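Side-chain contacts in ketol-acid reductoisomerase (NAD(+)) (uncultured archaeon GZfos26G2, PDB 4XDY), which catalyses the magnesium-dependent alkyl migration and NADH-dependent reduction of 2-acetolactate to 2,3-dihydroxyisovalerate in branched-chain amino-acid biosynthesis: residues 22-26 with 27-31; 135-138 with 139-142; 172-176 with 177-181; 194-197 with 198-202. All blocks are in the same frame, centred on the assembly; numbering follows the deposited sequence.

Contact 1. Residues 22-26 with 27-31. With NAI (1,4-dihydronicotinamide adenine dinucleotide), chain E.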
loop_
_atom_site.group_PDB
_atom_site.type_symbol
_atom_site.label_atom_id
_atom_site.label_comp_id
_atom_site.label_asym_id
_atom_site.label_seq_id
_atom_site.Cartn_x
_atom_site.Cartn_y
_atom_site.Cartn_z
ATOM N N MET A 22 -28.379 9.174 2.627
ATOM C CA MET A 22 -28.689 8.663 3.946
ATOM C C MET A 22 -27.410 8.144 4.631
ATOM O O MET A 22 -26.849 7.156 4.206
ATOM C CB MET A 22 -29.716 7.575 3.886
ATOM C CG MET A 22 -30.935 7.849 2.974
ATOM S SD MET A 22 -31.731 9.378 3.519
ATOM C CE MET A 22 -33.345 9.096 2.805
ATOM N N GLY A 23 -27.049 8.745 5.748
ATOM C CA GLY A 23 -25.777 8.451 6.433
ATOM C C GLY A 23 -24.633 9.268 6.009
ATOM O O GLY A 23 -24.176 9.140 4.883
ATOM N N TYR A 24 -24.071 10.093 6.890
ATOM C CA TYR A 24 -22.949 10.889 6.572
ATOM C C TYR A 24 -21.694 10.361 7.226
ATOM O O TYR A 24 -21.070 11.105 7.967
ATOM C CB TYR A 24 -23.200 12.370 7.033
ATOM C CG TYR A 24 -22.347 13.462 6.489
ATOM C CD1 TYR A 24 -22.542 13.975 5.219
ATOM C CD2 TYR A 24 -21.391 14.087 7.278
ATOM C CE1 TYR A 24 -21.785 14.998 4.710
ATOM C CE2 TYR A 24 -20.612 15.135 6.784
ATOM C CZ TYR A 24 -20.843 15.630 5.494
ATOM O OH TYR A 24 -20.095 16.635 4.938
ATOM N N GLY A 25 -21.264 9.135 6.884
ATOM C CA GLY A 25 -20.067 8.506 7.412
ATOM C C GLY A 25 -19.016 8.429 6.320
ATOM O O GLY A 25 -18.869 9.359 5.534
ATOM N N ALA A 26 -18.222 7.357 6.277
ATOM C CA ALA A 26 -17.023 7.391 5.386
ATOM C C ALA A 26 -17.479 7.660 3.944
ATOM O O ALA A 26 -16.911 8.518 3.251
ATOM C CB ALA A 26 -16.316 6.036 5.447
ATOM N N GLN A 27 -18.473 6.904 3.490
ATOM C CA GLN A 27 -18.976 7.051 2.129
ATOM C C GLN A 27 -19.937 8.264 1.950
ATOM O O GLN A 27 -19.818 8.973 0.966
ATOM C CB GLN A 27 -19.617 5.767 1.637
ATOM C CG GLN A 27 -18.598 4.675 1.243
ATOM C CD GLN A 27 -17.623 5.062 0.146
ATOM O OE1 GLN A 27 -16.453 4.621 0.136
ATOM N NE2 GLN A 27 -18.076 5.852 -0.760
ATOM N N GLY A 28 -20.868 8.465 2.853
ATOM C CA GLY A 28 -21.857 9.531 2.720
ATOM C C GLY A 28 -21.164 10.886 2.703
ATOM O O GLY A 28 -21.525 11.770 1.904
ATOM N N ASP A 29 -20.185 11.072 3.591
ATOM C CA ASP A 29 -19.412 12.318 3.660
ATOM C C ASP A 29 -18.646 12.554 2.328
ATOM O O ASP A 29 -18.820 13.606 1.634
ATOM C CB ASP A 29 -18.549 12.337 4.944
ATOM C CG ASP A 29 -17.812 13.644 5.186
ATOM O OD1 ASP A 29 -17.547 14.460 4.251
ATOM O OD2 ASP A 29 -17.373 13.861 6.331
ATOM N N ALA A 30 -17.894 11.540 1.872
ATOM C CA ALA A 30 -17.174 11.668 0.608
ATOM C C ALA A 30 -18.117 11.910 -0.551
ATOM O O ALA A 30 -17.868 12.834 -1.362
ATOM C CB ALA A 30 -16.375 10.404 0.344
ATOM N N GLN A 31 -19.138 11.080 -0.664
ATOM C CA GLN A 31 -20.002 11.109 -1.849
ATOM C C GLN A 31 -20.829 12.429 -1.880
ATOM O O GLN A 31 -20.945 13.085 -2.931
ATOM C CB GLN A 31 -20.883 9.917 -1.992
ATOM C CG GLN A 31 -20.040 8.667 -2.244
ATOM C CD GLN A 31 -20.824 7.424 -2.671
ATOM O OE1 GLN A 31 -20.524 6.285 -2.273
ATOM N NE2 GLN A 31 -21.833 7.636 -3.393
HETATM P PA NAI E . -20.805 4.241 8.258
HETATM O O1A NAI E . -20.534 3.029 9.162
HETATM O O2A NAI E . -19.779 5.275 8.092
HETATM O O5B NAI E . -22.266 4.768 8.690
HETATM C C5B NAI E . -22.796 5.994 8.109
HETATM C C4B NAI E . -23.515 6.800 9.233
HETATM O O4B NAI E . -24.646 6.014 9.590
HETATM C C3B NAI E . -22.760 7.041 10.567
HETATM O O3B NAI E . -21.822 8.095 10.350
HETATM C C2B NAI E . -23.894 7.330 11.527
HETATM O O2B NAI E . -24.168 8.732 11.490
HETATM C C1B NAI E . -25.052 6.521 10.888
HETATM N N9A NAI E . -25.415 5.384 11.716
HETATM C C8A NAI E . -24.481 4.497 12.265
HETATM N N7A NAI E . -25.125 3.577 12.970
HETATM C C5A NAI E . -26.447 3.884 12.908
HETATM C C6A NAI E . -27.659 3.326 13.478
HETATM N N6A NAI E . -27.633 2.250 14.276
HETATM N N1A NAI E . -28.866 3.868 13.165
HETATM C C2A NAI E . -28.940 4.968 12.386
HETATM N N3A NAI E . -27.898 5.553 11.821
HETATM C C4A NAI E . -26.627 5.063 12.061
HETATM O O3 NAI E . -21.191 3.603 6.741
HETATM P PN NAI E . -20.053 3.370 5.549
HETATM O O1N NAI E . -18.902 2.541 6.082
HETATM O O2N NAI E . -19.784 4.701 4.985
HETATM O O5D NAI E . -20.923 2.369 4.686
HETATM C C5D NAI E . -22.004 2.912 3.855
HETATM C C4D NAI E . -22.324 1.955 2.650
HETATM O O4D NAI E . -21.177 2.112 1.790
HETATM C C3D NAI E . -22.381 0.473 2.969
HETATM O O3D NAI E . -23.330 -0.175 2.115
HETATM C C2D NAI E . -20.964 -0.074 2.676
HETATM O O2D NAI E . -20.862 -1.471 2.405
HETATM C C1D NAI E . -20.596 0.786 1.486
HETATM N N1N NAI E . -19.179 1.010 1.177
HETATM C C2N NAI E . -18.384 1.526 2.138
HETATM C C3N NAI E . -17.080 1.777 1.898
HETATM C C7N NAI E . -16.294 2.421 2.906
HETATM O O7N NAI E . -16.521 2.450 4.156
HETATM N N7N NAI E . -15.389 3.229 2.414
HETATM C C4N NAI E . -16.559 1.498 0.576
HETATM C C5N NAI E . -17.504 1.167 -0.447
HETATM C C6N NAI E . -18.788 0.902 -0.090
HETATM O O HOH W 1 -21.641 6.849 5.064
#
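Gly23 O meets the CA of Gly28 in a nearly straight CA-H...O contact of 3.2 Å, so close that a CB on Gly28 would clash with this carbonyl. Gly23 itself has backbone angles that call for glycine, and its CA faces the adenosine ribose of NAI. Tyr24 follows, with CG anti to the backbone N (chi1 -163°), which lays the ring against Asp29: CA of Asp29 stands over one face, 3.9 Å from the ring centroid, and the carboxylate stacks on the ring with the planes 16° apart. The polar ends look elsewhere, Tyr24 OH to Asp64 and Asp29 OD2 to Lys60. Gly25 is the N-cap; its O accepts from Asp29 N at 2.9 Å, and a side chain here would collide with phosphate oxygen O2A. A water takes the amides of Gly25 and Gly28 and donates to O2N of NAI. Ala26 N then binds NAI O2A at 3.2 Å, while Gln27 N reaches NAI O2N at 3.0 Å. These glycines fit the GxGxxG pattern of a Rossmann dinucleotide site. The turn links strand 18-22, which lies between strands 41-50 and 80-83, to helix 26-37, whose Ala30 and Gln31 pack on helix 138-146.

Contact 2. Residues 135-138 with 139-142. With NAI (1,4-dihydronicotinamide adenine dinucleotide), chain E; HIO (N-hydroxy-N-isopropyloxamic acid), chain H.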
loop_
_atom_site.group_PDB
_atom_site.type_symbol
_atom_site.label_atom_id
_atom_site.label_comp_id
_atom_site.label_asym_id
_atom_site.label_seq_id
_atom_site.Cartn_x
_atom_site.Cartn_y
_atom_site.Cartn_z
ATOM N N LYS A 135 -14.658 1.407 -5.572
ATOM C CA LYS A 135 -13.645 0.446 -5.161
ATOM C C LYS A 135 -12.578 1.243 -4.389
ATOM O O LYS A 135 -11.424 1.475 -4.842
ATOM C CB LYS A 135 -13.072 -0.289 -6.410
ATOM C CG LYS A 135 -14.102 -1.026 -7.233
ATOM C CD LYS A 135 -14.758 -2.202 -6.523
ATOM C CE LYS A 135 -16.088 -1.936 -5.814
ATOM N NZ LYS A 135 -16.727 -3.098 -5.040
ATOM N N ALA A 136 -13.016 1.807 -3.230
ATOM C CA ALA A 136 -12.202 2.728 -2.492
ATOM C C ALA A 136 -12.798 3.016 -1.124
ATOM O O ALA A 136 -14.017 3.145 -0.974
ATOM C CB ALA A 136 -12.075 4.038 -3.208
ATOM N N PRO A 137 -11.919 3.128 -0.109
ATOM C CA PRO A 137 -12.379 3.727 1.130
ATOM C C PRO A 137 -12.774 5.236 0.952
ATOM O O PRO A 137 -12.150 5.980 0.199
ATOM C CB PRO A 137 -11.188 3.566 2.087
ATOM C CG PRO A 137 -10.018 3.557 1.168
ATOM C CD PRO A 137 -10.473 2.932 -0.121
ATOM N N GLY A 138 -13.749 5.672 1.715
ATOM C CA GLY A 138 -14.351 6.953 1.419
ATOM C C GLY A 138 -13.413 8.161 1.556
ATOM O O GLY A 138 -13.514 9.110 0.781
ATOM N N THR A 139 -12.487 8.114 2.531
ATOM C CA THR A 139 -11.552 9.207 2.801
ATOM C C THR A 139 -10.631 9.389 1.564
ATOM O O THR A 139 -10.306 10.522 1.167
ATOM C CB THR A 139 -10.712 8.957 4.055
ATOM O OG1 THR A 139 -10.065 7.678 3.955
ATOM C CG2 THR A 139 -11.641 9.000 5.342
ATOM N N GLU A 140 -10.216 8.254 0.930
ATOM C CA GLU A 140 -9.228 8.282 -0.158
ATOM C C GLU A 140 -9.953 8.617 -1.492
ATOM O O GLU A 140 -9.392 9.274 -2.332
ATOM C CB GLU A 140 -8.490 6.944 -0.229
ATOM C CG GLU A 140 -7.838 6.571 1.111
ATOM C CD GLU A 140 -7.193 7.758 1.807
ATOM O OE1 GLU A 140 -6.142 8.178 1.282
ATOM O OE2 GLU A 140 -7.703 8.239 2.882
ATOM N N GLU A 141 -11.216 8.262 -1.563
ATOM C CA GLU A 141 -12.162 8.663 -2.630
ATOM C C GLU A 141 -12.320 10.185 -2.689
ATOM O O GLU A 141 -12.190 10.815 -3.779
ATOM C CB GLU A 141 -13.511 7.998 -2.378
ATOM C CG GLU A 141 -14.640 8.430 -3.293
ATOM C CD GLU A 141 -15.973 7.848 -2.876
ATOM O OE1 GLU A 141 -15.986 6.946 -2.008
ATOM O OE2 GLU A 141 -17.016 8.301 -3.403
ATOM N N ARG A 142 -12.505 10.802 -1.528
ATOM C CA ARG A 142 -12.612 12.226 -1.482
ATOM C C ARG A 142 -11.326 12.954 -1.884
ATOM O O ARG A 142 -11.360 13.845 -2.704
ATOM C CB ARG A 142 -13.074 12.663 -0.089
ATOM C CG ARG A 142 -13.087 14.204 0.061
ATOM C CD ARG A 142 -14.142 14.794 -0.873
ATOM N NE ARG A 142 -14.387 16.215 -0.530
ATOM C CZ ARG A 142 -14.880 17.124 -1.379
ATOM N NH1 ARG A 142 -15.104 16.814 -2.636
ATOM N NH2 ARG A 142 -15.052 18.384 -0.964
HETATM P PA NAI E . -20.805 4.241 8.258
HETATM O O1A NAI E . -20.534 3.029 9.162
HETATM O O2A NAI E . -19.779 5.275 8.092
HETATM O O5B NAI E . -22.266 4.768 8.690
HETATM C C5B NAI E . -22.796 5.994 8.109
HETATM C C4B NAI E . -23.515 6.800 9.233
HETATM O O4B NAI E . -24.646 6.014 9.590
HETATM C C3B NAI E . -22.760 7.041 10.567
HETATM O O3B NAI E . -21.822 8.095 10.350
HETATM C C2B NAI E . -23.894 7.330 11.527
HETATM O O2B NAI E . -24.168 8.732 11.490
HETATM C C1B NAI E . -25.052 6.521 10.888
HETATM N N9A NAI E . -25.415 5.384 11.716
HETATM C C8A NAI E . -24.481 4.497 12.265
HETATM N N7A NAI E . -25.125 3.577 12.970
HETATM C C5A NAI E . -26.447 3.884 12.908
HETATM C C6A NAI E . -27.659 3.326 13.478
HETATM N N6A NAI E . -27.633 2.250 14.276
HETATM N N1A NAI E . -28.866 3.868 13.165
HETATM C C2A NAI E . -28.940 4.968 12.386
HETATM N N3A NAI E . -27.898 5.553 11.821
HETATM C C4A NAI E . -26.627 5.063 12.061
HETATM O O3 NAI E . -21.191 3.603 6.741
HETATM P PN NAI E . -20.053 3.370 5.549
HETATM O O1N NAI E . -18.902 2.541 6.082
HETATM O O2N NAI E . -19.784 4.701 4.985
HETATM O O5D NAI E . -20.923 2.369 4.686
HETATM C C5D NAI E . -22.004 2.912 3.855
HETATM C C4D NAI E . -22.324 1.955 2.650
HETATM O O4D NAI E . -21.177 2.112 1.790
HETATM C C3D NAI E . -22.381 0.473 2.969
HETATM O O3D NAI E . -23.330 -0.175 2.115
HETATM C C2D NAI E . -20.964 -0.074 2.676
HETATM O O2D NAI E . -20.862 -1.471 2.405
HETATM C C1D NAI E . -20.596 0.786 1.486
HETATM N N1N NAI E . -19.179 1.010 1.177
HETATM C C2N NAI E . -18.384 1.526 2.138
HETATM C C3N NAI E . -17.080 1.777 1.898
HETATM C C7N NAI E . -16.294 2.421 2.906
HETATM O O7N NAI E . -16.521 2.450 4.156
HETATM N N7N NAI E . -15.389 3.229 2.414
HETATM C C4N NAI E . -16.559 1.498 0.576
HETATM C C5N NAI E . -17.504 1.167 -0.447
HETATM C C6N NAI E . -18.788 0.902 -0.090
HETATM C C1 HIO H . -15.853 -1.758 2.553
HETATM O O11 HIO H . -16.821 -2.547 2.721
HETATM O O12 HIO H . -15.434 -0.839 3.329
HETATM C C2 HIO H . -15.245 -1.951 1.164
HETATM O O2 HIO H . -15.929 -2.578 0.313
HETATM N N3 HIO H . -14.008 -1.606 0.858
HETATM O O3 HIO H . -13.629 -1.497 -0.551
HETATM C C4 HIO H . -13.015 -1.260 1.828
HETATM C C41 HIO H . -11.740 -2.059 1.531
HETATM C C42 HIO H . -12.837 0.251 1.730
#
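Pro137 and Glu140 meet through their CG atoms, 3.7 Å apart, the pyrrolidine ring lying obliquely across the first methylenes of the glutamate. The same proline faces the active site: its CB is 3.7 Å from the methyl C42 of the inhibitor HIO. Beside it Ala136 O approaches C4N of the nicotinamide at 3.4 Å, and Pro137 CA lies 3.3 Å from the carboxamide nitrogen N7N, so on this side the loop meets the nicotinamide mostly through its backbone. Pro137 is the N-cap of helix 138-146, in the loop that follows strand 128-134 of the Rossmann domain. Its carbonyl receives Glu141 N at 3.0 Å, nearly along the C=O axis, plus a weak bond from Glu140 N, and Gly138 O takes Arg142 N in the next turn. Within that first turn, Thr139 OG1 donates at 2.7 Å to OE2 of Glu140, which accepts with its anti lone pair; a chain bent at chi2 (-41°) folds the carboxylate back to the hydroxyl. Glu141 instead runs extended, which carries its carboxylate to Gln27, while its CB lies 3.3 Å from Gly138 O. Farther out, Arg142 forms a salt bridge with Asp37, while Leu238 of the second subunit packs on Ala136 and Pro137, and Leu242 of that subunit covers Thr139 and Glu140.

Contact 3. Residues 172-176 with 177-181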
loop_
_atom_site.group_PDB
_atom_site.type_symbol
_atom_site.label_atom_id
_atom_site.label_comp_id
_atom_site.label_asym_id
_atom_site.label_seq_id
_atom_site.Cartn_x
_atom_site.Cartn_y
_atom_site.Cartn_z
ATOM N N MET A 172 -24.308 9.667 -11.833
ATOM C CA MET A 172 -23.781 9.862 -10.457
ATOM C C MET A 172 -22.268 9.608 -10.421
ATOM O O MET A 172 -21.506 10.382 -9.818
ATOM C CB MET A 172 -24.569 8.976 -9.477
ATOM C CG MET A 172 -25.911 9.468 -9.106
ATOM S SD MET A 172 -26.821 8.305 -8.117
ATOM C CE MET A 172 -25.933 8.497 -6.527
ATOM N N THR A 173 -21.801 8.566 -11.123
ATOM C CA THR A 173 -20.370 8.227 -11.082
ATOM C C THR A 173 -19.520 9.210 -11.821
ATOM O O THR A 173 -18.380 9.511 -11.476
ATOM C CB THR A 173 -20.044 6.806 -11.596
ATOM O OG1 THR A 173 -20.220 6.739 -13.029
ATOM C CG2 THR A 173 -20.859 5.712 -10.833
ATOM N N LYS A 174 -20.121 9.810 -12.859
ATOM C CA LYS A 174 -19.381 10.849 -13.575
ATOM C C LYS A 174 -19.272 12.138 -12.741
ATOM O O LYS A 174 -18.209 12.756 -12.686
ATOM C CB LYS A 174 -20.067 11.155 -14.926
ATOM C CG LYS A 174 -19.226 12.226 -15.666
ATOM C CD LYS A 174 -19.664 12.573 -17.063
ATOM C CE LYS A 174 -18.624 13.571 -17.629
ATOM N NZ LYS A 174 -18.878 13.525 -19.070
ATOM N N ALA A 175 -20.385 12.544 -12.150
ATOM C CA ALA A 175 -20.424 13.721 -11.249
ATOM C C ALA A 175 -19.428 13.545 -10.039
ATOM O O ALA A 175 -18.810 14.503 -9.545
ATOM C CB ALA A 175 -21.802 13.953 -10.755
ATOM N N MET A 176 -19.272 12.288 -9.589
ATOM C CA MET A 176 -18.256 11.980 -8.524
ATOM C C MET A 176 -16.878 11.727 -9.043
ATOM O O MET A 176 -15.935 11.527 -8.258
ATOM C CB MET A 176 -18.749 10.825 -7.617
ATOM C CG MET A 176 -19.967 11.215 -6.833
ATOM S SD MET A 176 -20.618 10.044 -5.641
ATOM C CE MET A 176 -21.255 8.771 -6.730
ATOM N N HIS A 177 -16.705 11.827 -10.372
ATOM C CA HIS A 177 -15.400 11.726 -11.044
ATOM C C HIS A 177 -14.759 10.321 -11.021
ATOM O O HIS A 177 -13.548 10.150 -11.304
ATOM C CB HIS A 177 -14.413 12.764 -10.524
ATOM C CG HIS A 177 -14.824 14.203 -10.765
ATOM N ND1 HIS A 177 -13.978 15.256 -10.507
ATOM C CD2 HIS A 177 -15.974 14.754 -11.229
ATOM C CE1 HIS A 177 -14.592 16.401 -10.802
ATOM N NE2 HIS A 177 -15.817 16.130 -11.187
ATOM N N TRP A 178 -15.563 9.316 -10.713
ATOM C CA TRP A 178 -15.060 7.930 -10.680
ATOM C C TRP A 178 -14.734 7.480 -12.104
ATOM O O TRP A 178 -13.906 6.650 -12.321
ATOM C CB TRP A 178 -16.090 6.973 -10.105
ATOM C CG TRP A 178 -16.518 7.203 -8.655
ATOM C CD1 TRP A 178 -16.072 8.164 -7.795
ATOM C CD2 TRP A 178 -17.559 6.517 -7.977
ATOM N NE1 TRP A 178 -16.779 8.136 -6.615
ATOM C CE2 TRP A 178 -17.684 7.120 -6.682
ATOM C CE3 TRP A 178 -18.406 5.479 -8.313
ATOM C CZ2 TRP A 178 -18.649 6.705 -5.762
ATOM C CZ3 TRP A 178 -19.340 5.072 -7.397
ATOM C CH2 TRP A 178 -19.438 5.688 -6.141
ATOM N N THR A 179 -15.431 8.071 -13.081
ATOM C CA THR A 179 -15.146 7.809 -14.495
ATOM C C THR A 179 -13.755 8.199 -14.914
ATOM O O THR A 179 -13.252 7.666 -15.916
ATOM C CB THR A 179 -16.199 8.583 -15.386
ATOM O OG1 THR A 179 -16.376 9.905 -14.875
ATOM C CG2 THR A 179 -17.472 7.905 -15.361
ATOM N N LYS A 180 -13.074 9.074 -14.155
ATOM C CA LYS A 180 -11.703 9.364 -14.470
ATOM C C LYS A 180 -10.775 8.148 -14.295
ATOM O O LYS A 180 -9.758 7.972 -14.999
ATOM C CB LYS A 180 -11.211 10.588 -13.734
ATOM C CG LYS A 180 -12.011 11.838 -14.093
ATOM C CD LYS A 180 -11.400 13.035 -13.439
ATOM C CE LYS A 180 -12.315 14.227 -13.495
ATOM N NZ LYS A 180 -12.460 14.666 -14.901
ATOM N N ALA A 181 -11.108 7.291 -13.333
ATOM C CA ALA A 181 -10.382 6.036 -13.178
ATOM C C ALA A 181 -11.036 4.951 -14.029
ATOM O O ALA A 181 -10.340 4.136 -14.651
ATOM C CB ALA A 181 -10.404 5.617 -11.674
HETATM O O HOH W 2 -15.635 10.752 -5.607
#
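A Schellman motif ends helix 165-175, and the indole of Trp178 folds back over the last turn it closes. Trp178 N donates to Thr173 O at 2.9 Å, nearly in line with the carbonyl, whereas His177 N reaches Lys174 O from well above the carbonyl plane. His177 takes the positive phi (69°) that the turn requires. Met176 and Trp178 lie side by side: the chain bent at chi3 (-69°) brings CE over the indole, 3.8 Å from the centroid of the six-membered ring, with SD placed obliquely in a Met-aromatic contact. Farther round the indole, CG2 of Thr173 meets CE3 at 3.5 Å. A water at the indole edge, in its plane, donates to Met176 O at 2.8 Å and accepts a weak bond from Trp178 NE1, which also bonds weakly to Glu141. Replacing Trp178 by an alanine is likely to open a gap beneath the Met176 methyl and take one apolar surface from Thr173 CG2. Beyond the indole, Thr179 OG1 rests 3.4 Å from Lys174 CA and bonds Asp6. Positive phi after the helix, with the 6→1 bond from Trp178 N and the 5→2 bond from His177 N, marks the Schellman C-cap, here leading toward strand 183-185.

Contact 4. Residues 194-197 with 198-202. With MG (magnesium ion), chain C; MG (magnesium ion), chain D; HIO (N-hydroxy-N-isopropyloxamic acid), chain H.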
loop_
_atom_site.group_PDB
_atom_site.type_symbol
_atom_site.label_atom_id
_atom_site.label_comp_id
_atom_site.label_asym_id
_atom_site.label_seq_id
_atom_site.Cartn_x
_atom_site.Cartn_y
_atom_site.Cartn_z
ATOM N N GLU A 194 -17.603 -10.047 -5.238
ATOM C CA GLU A 194 -16.192 -9.656 -5.475
ATOM C C GLU A 194 -15.733 -8.747 -4.334
ATOM O O GLU A 194 -14.600 -8.819 -3.891
ATOM C CB GLU A 194 -15.986 -9.015 -6.833
ATOM C CG GLU A 194 -16.638 -7.673 -7.063
ATOM C CD GLU A 194 -15.893 -6.516 -6.465
ATOM O OE1 GLU A 194 -16.532 -5.443 -6.289
ATOM O OE2 GLU A 194 -14.618 -6.617 -6.272
ATOM N N ASP A 195 -16.650 -7.889 -3.901
ATOM C CA ASP A 195 -16.345 -6.873 -2.857
ATOM C C ASP A 195 -16.045 -7.558 -1.519
ATOM O O ASP A 195 -15.055 -7.266 -0.881
ATOM C CB ASP A 195 -17.501 -5.911 -2.706
ATOM C CG ASP A 195 -17.152 -4.756 -1.773
ATOM O OD1 ASP A 195 -16.411 -3.860 -2.225
ATOM O OD2 ASP A 195 -17.554 -4.863 -0.589
ATOM N N LEU A 196 -16.933 -8.431 -1.132
ATOM C CA LEU A 196 -16.779 -9.215 0.087
ATOM C C LEU A 196 -15.500 -10.033 0.034
ATOM O O LEU A 196 -14.687 -9.981 0.952
ATOM C CB LEU A 196 -17.969 -10.074 0.307
ATOM C CG LEU A 196 -19.285 -9.404 0.723
ATOM C CD1 LEU A 196 -20.365 -10.444 0.841
ATOM C CD2 LEU A 196 -19.215 -8.673 2.064
ATOM N N PHE A 197 -15.275 -10.698 -1.111
ATOM C CA PHE A 197 -14.037 -11.460 -1.265
ATOM C C PHE A 197 -12.798 -10.611 -1.113
ATOM O O PHE A 197 -11.859 -10.975 -0.380
ATOM C CB PHE A 197 -13.997 -12.137 -2.660
ATOM C CG PHE A 197 -12.711 -12.809 -2.926
ATOM C CD1 PHE A 197 -12.460 -14.044 -2.374
ATOM C CD2 PHE A 197 -11.733 -12.201 -3.654
ATOM C CE1 PHE A 197 -11.237 -14.691 -2.638
ATOM C CE2 PHE A 197 -10.470 -12.805 -3.862
ATOM C CZ PHE A 197 -10.234 -14.071 -3.350
ATOM N N GLY A 198 -12.773 -9.492 -1.811
ATOM C CA GLY A 198 -11.594 -8.618 -1.854
ATOM C C GLY A 198 -11.254 -8.093 -0.459
ATOM O O GLY A 198 -10.120 -8.114 -0.046
ATOM N N GLU A 199 -12.250 -7.601 0.275
ATOM C CA GLU A 199 -11.954 -7.013 1.559
ATOM C C GLU A 199 -11.491 -8.141 2.532
ATOM O O GLU A 199 -10.599 -7.882 3.359
ATOM C CB GLU A 199 -13.138 -6.191 2.102
ATOM C CG GLU A 199 -14.372 -6.955 2.404
ATOM C CD GLU A 199 -15.679 -6.150 2.327
ATOM O OE1 GLU A 199 -15.728 -5.058 1.671
ATOM O OE2 GLU A 199 -16.660 -6.587 2.990
ATOM N N GLN A 200 -12.129 -9.296 2.480
ATOM C CA GLN A 200 -11.814 -10.415 3.366
ATOM C C GLN A 200 -10.396 -10.969 3.112
ATOM O O GLN A 200 -9.645 -11.256 4.058
ATOM C CB GLN A 200 -12.834 -11.518 3.205
ATOM C CG GLN A 200 -14.124 -11.191 3.890
ATOM C CD GLN A 200 -15.258 -12.100 3.519
ATOM O OE1 GLN A 200 -15.056 -13.238 3.107
ATOM N NE2 GLN A 200 -16.524 -11.602 3.648
ATOM N N CYS A 201 -10.112 -11.235 1.867
ATOM C CA CYS A 201 -9.003 -12.103 1.485
ATOM C C CYS A 201 -7.747 -11.311 1.090
ATOM O O CYS A 201 -6.672 -11.920 1.036
ATOM C CB CYS A 201 -9.401 -13.052 0.389
ATOM S SG CYS A 201 -10.718 -14.187 0.957
ATOM N N VAL A 202 -7.914 -10.070 0.639
ATOM C CA VAL A 202 -6.803 -9.327 0.029
ATOM C C VAL A 202 -6.569 -8.004 0.724
ATOM O O VAL A 202 -5.508 -7.743 1.324
ATOM C CB VAL A 202 -7.019 -9.094 -1.505
ATOM C CG1 VAL A 202 -5.839 -8.319 -2.099
ATOM C CG2 VAL A 202 -7.199 -10.459 -2.195
HETATM MG MG MG C . -17.245 -3.796 1.151
HETATM MG MG MG D . -14.953 -2.715 -1.452
HETATM C C1 HIO H . -15.853 -1.758 2.553
HETATM O O11 HIO H . -16.821 -2.547 2.721
HETATM O O12 HIO H . -15.434 -0.839 3.329
HETATM C C2 HIO H . -15.245 -1.951 1.164
HETATM O O2 HIO H . -15.929 -2.578 0.313
HETATM N N3 HIO H . -14.008 -1.606 0.858
HETATM O O3 HIO H . -13.629 -1.497 -0.551
HETATM C C4 HIO H . -13.015 -1.260 1.828
HETATM C C41 HIO H . -11.740 -2.059 1.531
HETATM C C42 HIO H . -12.837 0.251 1.730
HETATM O O HOH W 3 -13.975 -4.503 -0.899
HETATM O O HOH W 4 -18.525 -5.003 2.254
HETATM O O HOH W 5 -18.891 -2.516 0.573
HETATM O O HOH W 6 -16.247 -1.162 -2.304
HETATM O O HOH W 7 -13.887 -2.768 -3.355
#
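Asp195 and Glu199, one helical turn apart, bring OD2 and OE1 to 2.9 Å, a spacing two carboxylates tolerate because both oxygens bind the same magnesium ion. Their planes stand 79° apart. Asp195 bridges the metals, OD2 to one magnesium at 2.1 Å and OD1 to the other at 2.0 Å, while Glu199 OE1 binds only the first, at 2.0 Å. Glu199 CG sits between the backbone N and the carbonyl carbon (chi1 64°), which turns the chain back toward Asp195. Lys135 holds Asp195 OD1 from the second shell. This side is the wetter one: five waters complete the two coordination spheres with oxygens of HIO, and one of them donates to Glu199 OE2 at 2.6 Å.

The other side of the helix is packed tightly against apolar neighbours. Cys201 CB lies over one face of the Phe197 ring, 4.1 Å from its centroid, and SG approaches CE1 obliquely at 3.7 Å, a sulfur-aromatic contact; Val202 CG2 adds a looser touch. A serine at Phe197 would probably leave Cys201 without its aromatic partner and open a gap toward Leu283 of its own chain and Gly214 of the second subunit. Gln200 lies along the Leu196 carbonyl, with Phe291 packed on both. A helix presenting aspartate and glutamate at i and i+4 is part of the two-magnesium site of ketol-acid reductoisomerases, in their knotted C-terminal domain.

In the fold
All four contacts are local and follow one another along the chain without nesting or crossing. Contact 1 turns strand 18-22 into helix 26-37, and contact 2 leads from strand 128-134 into helix 138-146; the two helix starts meet through Gln27 NE2 and Glu141 OE1, 2.7 Å apart, and both border the cofactor. Contact 3 closes helix 165-175 ahead of strand 183-185 and returns to the same region, with Met176 and Trp178 against Gln31. Contact 4 lies in the C-terminal domain on helix 188-203. Lys135 joins it to contact 2 by salt bridges to Glu194 and to the metal ligand Asp195, tying the Rossmann domain to the metal site, while contacts 3 and 4 do not touch.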